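Local structure of tudor and KH domain-containing protein homolog (Bombyx mori, 5VQH) at residues L135-R138 with F139-M142. The protein takes part in primary piRNA biogenesis in the germline, its extended Tudor domain recognising symmetrically dimethylated arginines of the Piwi proteins Siwi and Ago3. Sequence-based numbering, arbitrary orientation.
Sequences LRLR and FQAM
Q140 folds its side chain back along the chain to reach the backbone of R138, its NE2 donating to R138 O over 3.2 Å. The bond is nearly straight at the hydrogen (164°) and leaves within the amide plane, yet it meets the carbonyl from above its plane and not along a lone pair. A bend at chi2 (-57°) turns the amide back in this way. NE2 also donates to Q44 OE1 of helix 43-59, so two bonds fix the rotation of the buried amide, while L137 CD1 comes to 4.1 Å from Q140 NE2. This is the compact part of the contact, and L137 and Q140 both pack on that helix.

The guanidinium of R138 lies across the same amide. Q140 NE2 sits over one of its faces, 3.6 Å from R138 NH2, and the two planes are steeply inclined at 72°. The strongest partner of NH2 is again Q44 OE1, so one glutamine of the helix ties both side chains together. The exposed R138 also marks the start of the solvent side: a water accepts a weak bond from its NH2 and lies 2.8 Å from Q140 OE1, within reach of Q140 O as well.

Here the contact is looser. In one of its two modelled conformers, M142 brings SD to the edge of the R138 guanidinium, 3.5 Å from R138 NH1, a contact to be taken with caution. Around L135, which is exposed, the packing is thin: its CD2 meets the edge of the F139 ring at CZ, 4.0 Å away, the two side chains running alongside each other. F139 otherwise rests on R91, R93 and L114.

Q140 N donates to D115, and the side chain of Q140 is about 10 Å from the bound dimethylarginine. Residues 135-142 run from strand 128-129 of the Tudor barrel into strand 142-146 of the SN-like part, a connection characteristic of an extended Tudor domain.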
# COMPACT_ATOMS: atom_id res chain seq x y z
N LEU A 135 -13.23 11.50 -0.60
CA LEU A 135 -11.83 11.81 -0.86
C LEU A 135 -11.15 12.66 0.23
O LEU A 135 -9.93 12.92 0.15
CB LEU A 135 -11.72 12.58 -2.17
CG LEU A 135 -12.12 11.83 -3.42
CD1 LEU A 135 -12.40 12.80 -4.55
CD2 LEU A 135 -11.00 10.89 -3.79
N ARG A 136 -11.92 13.11 1.21
CA ARG A 136 -11.39 14.03 2.17
C ARG A 136 -10.19 13.46 2.91
O ARG A 136 -9.18 14.11 3.00
CB ARG A 136 -12.44 14.42 3.19
CG ARG A 136 -13.48 15.40 2.67
CD ARG A 136 -14.53 15.60 3.75
NE ARG A 136 -15.73 16.27 3.25
CZ ARG A 136 -16.91 16.25 3.86
NH1 ARG A 136 -17.08 15.59 5.01
NH2 ARG A 136 -17.95 16.90 3.32
N LEU A 137 -10.32 12.27 3.46
CA LEU A 137 -9.23 11.72 4.22
C LEU A 137 -8.02 11.38 3.33
O LEU A 137 -8.15 10.81 2.25
CB LEU A 137 -9.70 10.52 5.01
CG LEU A 137 -8.61 9.72 5.73
CD1 LEU A 137 -8.09 10.54 6.89
CD2 LEU A 137 -9.15 8.39 6.22
N ARG A 138 -6.85 11.74 3.79
CA ARG A 138 -5.61 11.56 3.03
C ARG A 138 -5.46 10.09 2.66
O ARG A 138 -5.92 9.19 3.38
CB ARG A 138 -4.41 12.07 3.89
CG ARG A 138 -3.03 11.83 3.31
CD ARG A 138 -1.95 12.29 4.29
NE ARG A 138 -2.00 11.53 5.55
CZ ARG A 138 -1.24 10.47 5.80
NH1 ARG A 138 -0.36 10.04 4.89
NH2 ARG A 138 -1.35 9.84 6.96
N PHE A 139 -4.83 9.82 1.53
CA PHE A 139 -4.61 8.42 1.17
C PHE A 139 -3.55 7.83 2.11
O PHE A 139 -2.44 8.32 2.18
CB PHE A 139 -4.21 8.30 -0.30
CG PHE A 139 -5.30 8.72 -1.26
CD1 PHE A 139 -6.62 8.39 -1.03
CD2 PHE A 139 -4.98 9.43 -2.41
CE1 PHE A 139 -7.60 8.77 -1.92
CE2 PHE A 139 -5.96 9.80 -3.32
CZ PHE A 139 -7.28 9.47 -3.08
N GLN A 140 -3.93 6.80 2.84
CA GLN A 140 -3.16 6.33 4.00
C GLN A 140 -1.89 5.55 3.71
O GLN A 140 -1.02 5.50 4.60
CB GLN A 140 -4.02 5.48 4.92
CG GLN A 140 -5.05 6.24 5.74
CD GLN A 140 -4.41 7.31 6.58
OE1 GLN A 140 -3.70 7.03 7.54
NE2 GLN A 140 -4.59 8.54 6.19
N ALA A 141 -1.75 4.99 2.50
CA ALA A 141 -0.58 4.10 2.19
C ALA A 141 0.60 4.86 1.63
O ALA A 141 0.42 5.50 0.64
CB ALA A 141 -0.99 3.01 1.21
N MET A 142 1.77 4.80 2.28
CA MET A 142 3.00 5.43 1.81
C MET A 142 3.97 4.36 1.30
O MET A 142 4.36 3.47 2.05
CB MET A 142 3.67 6.22 2.95
CG MET A 142 2.73 7.07 3.82
SD MET A 142 1.54 7.98 2.82
CE MET A 142 2.67 8.88 1.75
O HOH W 1 -1.03 6.85 6.71